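Putative oxidoreductase molybdopterin-binding subunit (Sulfolobus tokodaii, PDB 4ZOH) binds pterin cytosine dinucleotide and is probably the molybdenum-cofactor subunit of an oxidoreductase of the xanthine dehydrogenase/aldehyde oxidase family. Local coordinates at residues Y395-G404 with V570-D578. Residues are numbered along the deposited sequence; the frame is centred on the assembly and turned at random.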
ATOM      1  N   TYR A 395     -50.524 -18.281   4.160  1.00 30.06           N
ATOM      2  CA  TYR A 395     -49.372 -19.213   3.899  1.00 28.73           C
ATOM      3  C   TYR A 395     -49.342 -20.391   4.829  1.00 29.11           C
ATOM      4  O   TYR A 395     -48.902 -21.466   4.460  1.00 30.93           O
ATOM      5  CB  TYR A 395     -48.009 -18.500   3.955  1.00 30.97           C
ATOM      6  CG  TYR A 395     -47.942 -17.321   3.001  1.00 32.30           C
ATOM      7  CD1 TYR A 395     -47.593 -17.490   1.631  1.00 31.30           C
ATOM      8  CD2 TYR A 395     -48.256 -16.024   3.457  1.00 32.43           C
ATOM      9  CE1 TYR A 395     -47.567 -16.381   0.769  1.00 30.45           C
ATOM     10  CE2 TYR A 395     -48.241 -14.937   2.594  1.00 33.20           C
ATOM     11  CZ  TYR A 395     -47.882 -15.126   1.271  1.00 31.13           C
ATOM     12  OH  TYR A 395     -47.870 -14.008   0.489  1.00 37.07           O
ATOM     13  N   TYR A 396     -49.813 -20.203   6.060  1.00 30.23           N
ATOM     14  CA  TYR A 396     -49.869 -21.306   7.025  1.00 31.45           C
ATOM     15  C   TYR A 396     -50.868 -22.370   6.541  1.00 32.20           C
ATOM     16  O   TYR A 396     -50.590 -23.577   6.583  1.00 28.29           O
ATOM     17  CB  TYR A 396     -50.378 -20.755   8.384  1.00 29.02           C
ATOM     18  CG  TYR A 396     -50.600 -21.841   9.411  1.00 30.99           C
ATOM     19  CD1 TYR A 396     -49.519 -22.583   9.916  1.00 32.02           C
ATOM     20  CD2 TYR A 396     -51.879 -22.124   9.901  1.00 34.35           C
ATOM     21  CE1 TYR A 396     -49.705 -23.575  10.882  1.00 32.13           C
ATOM     22  CE2 TYR A 396     -52.068 -23.141  10.873  1.00 35.54           C
ATOM     23  CZ  TYR A 396     -50.982 -23.832  11.357  1.00 32.41           C
ATOM     24  OH  TYR A 396     -51.158 -24.829  12.276  1.00 35.77           O
ATOM     25  N   ASP A 397     -52.045 -21.884   6.145  1.00 32.20           N
ATOM     26  CA  ASP A 397     -53.104 -22.743   5.563  1.00 36.83           C
ATOM     27  C   ASP A 397     -52.635 -23.507   4.341  1.00 36.22           C
ATOM     28  O   ASP A 397     -52.848 -24.738   4.312  1.00 33.62           O
ATOM     29  CB  ASP A 397     -54.381 -21.937   5.291  1.00 32.76           C
ATOM     30  CG  ASP A 397     -55.010 -21.476   6.569  1.00 35.29           C
ATOM     31  OD1 ASP A 397     -54.815 -22.178   7.586  1.00 40.90           O
ATOM     32  OD2 ASP A 397     -55.628 -20.404   6.613  1.00 36.96           O
ATOM     33  N   GLU A 398     -51.970 -22.810   3.388  1.00 34.63           N
ATOM     34  CA  GLU A 398     -51.373 -23.497   2.221  1.00 35.46           C
ATOM     35  C   GLU A 398     -50.366 -24.547   2.681  1.00 37.12           C
ATOM     36  O   GLU A 398     -50.448 -25.717   2.252  1.00 32.10           O
ATOM     37  CB  GLU A 398     -50.690 -22.538   1.236  1.00 43.80           C
ATOM     38  CG  GLU A 398     -51.585 -21.436   0.614  1.00 61.88           C
ATOM     39  CD  GLU A 398     -50.909 -20.612  -0.517  1.00 77.52           C
ATOM     40  OE1 GLU A 398     -50.026 -21.187  -1.218  1.00 85.08           O
ATOM     41  OE2 GLU A 398     -51.260 -19.398  -0.714  1.00 64.00           O
ATOM     42  N   LEU A 399     -49.432 -24.159   3.575  1.00 32.75           N
ATOM     43  CA  LEU A 399     -48.439 -25.129   4.000  1.00 34.57           C
ATOM     44  C   LEU A 399     -49.029 -26.308   4.744  1.00 31.59           C
ATOM     45  O   LEU A 399     -48.568 -27.447   4.596  1.00 29.43           O
ATOM     46  CB  LEU A 399     -47.319 -24.476   4.836  1.00 39.17           C
ATOM     47  CG  LEU A 399     -46.412 -23.484   4.112  1.00 38.15           C
ATOM     48  CD1 LEU A 399     -45.477 -22.828   5.150  1.00 33.90           C
ATOM     49  CD2 LEU A 399     -45.615 -24.170   2.988  1.00 35.02           C
ATOM     50  N   LYS A 400     -50.059 -26.048   5.552  1.00 31.41           N
ATOM     51  CA  LYS A 400     -50.722 -27.141   6.261  1.00 36.40           C
ATOM     52  C   LYS A 400     -51.285 -28.259   5.352  1.00 40.99           C
ATOM     53  O   LYS A 400     -51.383 -29.419   5.796  1.00 40.12           O
ATOM     54  CB  LYS A 400     -51.790 -26.590   7.214  1.00 37.15           C
ATOM     55  CG  LYS A 400     -51.210 -26.039   8.526  1.00 39.36           C
ATOM     56  CD  LYS A 400     -50.430 -27.111   9.337  1.00 35.02           C
ATOM     57  CE  LYS A 400     -51.348 -27.832  10.289  1.00 32.09           C
ATOM     58  NZ  LYS A 400     -50.527 -28.999  10.721  1.00 37.53           N
ATOM     59  N   LYS A 401     -51.592 -27.952   4.081  1.00 39.49           N
ATOM     60  CA  LYS A 401     -52.031 -29.051   3.188  1.00 44.73           C
ATOM     61  C   LYS A 401     -50.974 -29.694   2.342  1.00 49.24           C
ATOM     62  O   LYS A 401     -51.250 -30.711   1.712  1.00 46.74           O
ATOM     63  CB  LYS A 401     -53.327 -28.796   2.422  1.00 43.98           C
ATOM     64  CG  LYS A 401     -53.557 -27.376   2.006  1.00 43.22           C
ATOM     65  CD  LYS A 401     -54.975 -26.977   2.329  1.00 44.11           C
ATOM     66  CE  LYS A 401     -55.410 -26.110   1.173  1.00 49.00           C
ATOM     67  NZ  LYS A 401     -56.391 -25.031   1.471  1.00 46.69           N
ATOM     68  N   GLU A 402     -49.740 -29.189   2.407  1.00 47.50           N
ATOM     69  CA  GLU A 402     -48.641 -29.876   1.719  1.00 37.41           C
ATOM     70  C   GLU A 402     -48.060 -31.001   2.535  1.00 35.41           C
ATOM     71  O   GLU A 402     -48.443 -31.221   3.666  1.00 36.43           O
ATOM     72  CB  GLU A 402     -47.616 -28.871   1.192  1.00 40.63           C
ATOM     73  CG  GLU A 402     -48.325 -27.734   0.445  1.00 41.81           C
ATOM     74  CD  GLU A 402     -47.434 -26.569   0.085  1.00 46.62           C
ATOM     75  OE1 GLU A 402     -46.199 -26.739   0.059  1.00 46.67           O
ATOM     76  OE2 GLU A 402     -47.973 -25.468  -0.174  1.00 55.93           O
ATOM     77  N   ASP A 403     -47.167 -31.778   1.950  1.00 38.84           N
ATOM     78  CA  ASP A 403     -46.628 -32.959   2.643  1.00 44.98           C
ATOM     79  C   ASP A 403     -45.377 -32.543   3.492  1.00 47.27           C
ATOM     80  O   ASP A 403     -44.407 -31.964   2.961  1.00 42.25           O
ATOM     81  CB  ASP A 403     -46.289 -34.022   1.589  1.00 48.68           C
ATOM     82  CG  ASP A 403     -45.365 -35.101   2.098  1.00 53.66           C
ATOM     83  OD1 ASP A 403     -45.617 -35.659   3.186  1.00 61.32           O
ATOM     84  OD2 ASP A 403     -44.390 -35.439   1.376  1.00 62.62           O
ATOM     85  N   GLY A 404     -45.422 -32.834   4.789  1.00 44.02           N
ATOM     86  CA  GLY A 404     -44.381 -32.435   5.754  1.00 48.29           C
ATOM     87  C   GLY A 404     -45.002 -31.787   6.991  1.00 45.95           C
ATOM     88  O   GLY A 404     -46.239 -31.750   7.149  1.00 41.00           O
ATOM     89  N   VAL A 570     -43.839 -12.796  10.858  1.00 26.05           N
ATOM     90  CA  VAL A 570     -44.172 -14.203  11.093  1.00 25.09           C
ATOM     91  C   VAL A 570     -43.462 -15.036   9.998  1.00 22.93           C
ATOM     92  O   VAL A 570     -43.462 -14.627   8.828  1.00 25.23           O
ATOM     93  CB  VAL A 570     -45.729 -14.420  11.172  1.00 24.80           C
ATOM     94  CG1 VAL A 570     -46.444 -13.790   9.955  1.00 26.53           C
ATOM     95  CG2 VAL A 570     -46.070 -15.906  11.201  1.00 23.11           C
ATOM     96  N   HIS A 571     -42.872 -16.179  10.379  1.00 22.67           N
ATOM     97  CA  HIS A 571     -42.088 -16.974   9.490  1.00 23.16           C
ATOM     98  C   HIS A 571     -42.670 -18.340   9.661  1.00 26.91           C
ATOM     99  O   HIS A 571     -43.250 -18.627  10.698  1.00 27.42           O
ATOM    100  CB  HIS A 571     -40.559 -16.977   9.846  1.00 19.94           C
ATOM    101  CG  HIS A 571     -39.859 -15.678   9.510  1.00 18.30           C
ATOM    102  ND1 HIS A 571     -38.519 -15.619   9.144  1.00 16.08           N
ATOM    103  CD2 HIS A 571     -40.311 -14.394   9.486  1.00 17.01           C
ATOM    104  CE1 HIS A 571     -38.221 -14.365   8.827  1.00 15.29           C
ATOM    105  NE2 HIS A 571     -39.263 -13.589   9.081  1.00 16.74           N
ATOM    106  N   LEU A 572     -42.506 -19.178   8.626  1.00 25.25           N
ATOM    107  CA  LEU A 572     -43.142 -20.457   8.539  1.00 25.05           C
ATOM    108  C   LEU A 572     -42.242 -21.398   7.782  1.00 22.72           C
ATOM    109  O   LEU A 572     -41.598 -20.985   6.839  1.00 26.39           O
ATOM    110  CB  LEU A 572     -44.443 -20.279   7.736  1.00 23.69           C
ATOM    111  CG  LEU A 572     -45.461 -19.319   8.270  1.00 25.17           C
ATOM    112  CD1 LEU A 572     -45.449 -18.109   7.412  1.00 24.13           C
ATOM    113  CD2 LEU A 572     -46.843 -19.955   8.121  1.00 29.96           C
ATOM    114  N   ALA A 573     -42.171 -22.639   8.213  1.00 23.93           N
ATOM    115  CA  ALA A 573     -41.376 -23.617   7.511  1.00 25.42           C
ATOM    116  C   ALA A 573     -42.135 -24.926   7.397  1.00 26.32           C
ATOM    117  O   ALA A 573     -42.968 -25.214   8.243  1.00 29.32           O
ATOM    118  CB  ALA A 573     -40.079 -23.854   8.227  1.00 25.02           C
ATOM    119  N   LEU A 574     -41.798 -25.716   6.382  1.00 26.24           N
ATOM    120  CA  LEU A 574     -42.367 -27.036   6.161  1.00 27.29           C
ATOM    121  C   LEU A 574     -41.185 -27.912   6.079  1.00 24.15           C
ATOM    122  O   LEU A 574     -40.287 -27.663   5.254  1.00 29.00           O
ATOM    123  CB  LEU A 574     -43.161 -27.110   4.795  1.00 25.82           C
ATOM    124  CG  LEU A 574     -43.826 -28.485   4.417  1.00 27.44           C
ATOM    125  CD1 LEU A 574     -45.098 -28.676   5.208  1.00 28.10           C
ATOM    126  CD2 LEU A 574     -44.206 -28.552   2.919  1.00 31.01           C
ATOM    127  N   VAL A 575     -41.166 -28.963   6.864  1.00 24.53           N
ATOM    128  CA  VAL A 575     -39.952 -29.805   6.880  1.00 24.24           C
ATOM    129  C   VAL A 575     -40.358 -31.236   6.776  1.00 24.83           C
ATOM    130  O   VAL A 575     -41.516 -31.536   7.031  1.00 26.71           O
ATOM    131  CB  VAL A 575     -39.151 -29.653   8.228  1.00 26.83           C
ATOM    132  CG1 VAL A 575     -38.765 -28.194   8.529  1.00 25.92           C
ATOM    133  CG2 VAL A 575     -39.884 -30.257   9.438  1.00 27.09           C
ATOM    134  N   LYS A 576     -39.378 -32.111   6.569  1.00 25.57           N
ATOM    135  CA  LYS A 576     -39.525 -33.555   6.596  1.00 27.36           C
ATOM    136  C   LYS A 576     -38.329 -34.133   7.325  1.00 27.12           C
ATOM    137  O   LYS A 576     -37.251 -33.556   7.273  1.00 25.78           O
ATOM    138  CB  LYS A 576     -39.527 -34.117   5.165  1.00 34.85           C
ATOM    139  CG  LYS A 576     -40.861 -33.958   4.432  1.00 41.85           C
ATOM    140  CD  LYS A 576     -40.980 -35.045   3.371  1.00 55.17           C
ATOM    141  CE  LYS A 576     -41.340 -36.405   3.988  1.00 57.41           C
ATOM    142  NZ  LYS A 576     -42.807 -36.555   4.313  1.00 55.10           N
ATOM    143  N   VAL A 577     -38.504 -35.251   8.007  1.00 25.50           N
ATOM    144  CA  VAL A 577     -37.398 -35.922   8.677  1.00 28.01           C
ATOM    145  C   VAL A 577     -37.402 -37.290   8.069  1.00 30.80           C
ATOM    146  O   VAL A 577     -38.468 -37.802   7.836  1.00 35.58           O
ATOM    147  CB  VAL A 577     -37.639 -36.018  10.215  1.00 27.91           C
ATOM    148  CG1 VAL A 577     -36.504 -36.709  10.923  1.00 22.81           C
ATOM    149  CG2 VAL A 577     -37.795 -34.625  10.796  1.00 28.78           C
ATOM    150  N   ASP A 578     -36.245 -37.883   7.795  1.00 32.58           N
ATOM    151  CA  ASP A 578     -36.209 -39.180   7.128  1.00 31.05           C
ATOM    152  C   ASP A 578     -35.832 -40.212   8.126  1.00 33.69           C
ATOM    153  O   ASP A 578     -35.720 -39.911   9.318  1.00 32.32           O
ATOM    154  CB  ASP A 578     -35.351 -39.205   5.835  1.00 31.81           C
ATOM    155  CG  ASP A 578     -33.865 -39.157   6.081  1.00 35.85           C
ATOM    156  OD1 ASP A 578     -33.152 -38.849   5.116  1.00 40.74           O
ATOM    157  OD2 ASP A 578     -33.363 -39.405   7.204  1.00 38.27           O
TER
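Leu572 reaches from its strand to the backbone of the helix, its CD2 lying 3.5 Å from Tyr396 CA and beside Tyr396 CB. Tyr396 has CG anti to the backbone N (chi1 174°); the two side chains cross at about a right angle, and Leu572 CD2 lies at the ring edge, near its plane. Lys400 CG lies over one ring face, offset toward its rim, and the tyrosine OH is hydrogen-bonded to Asp357 OD1. One turn on, Leu399 is directed toward the strand and wedges between two leucines: its CD1 meets Leu572 CB at 3.8 Å, while its CD2 is 4.2 Å from Leu574 CB. The pattern illustrates how a helix packs on a sheet through every second strand residue, here Leu572 and Leu574. Helix 395-401 and strand 570-577 run nearly parallel, 5° apart, and strand 405-412, which follows the helix, returns antiparallel beside that strand; Ala573 and Val575 face helix 673-688 instead, making a sheet sandwiched between helices. Leu574 packs against Leu399 and residues 402-404, its CD1 3.7 Å from Leu399 O and its CD2 3.4 Å from Asp403 O; Glu402, whose side chain crosses it at about a right angle, touches CD2 through CB. An alanine here would be likely to open a gap against these residues, leaving Glu402 CB and Gly404 without their apolar support. Gly404 brings CA to 3.3 Å from Val575 O, where a side chain would clash. Farther along the strand, Lys576 bends at chi3 and chi4 to bring NZ to 3.2 Å from Asp403 OD1, a salt bridge with a weak hydrogen bond.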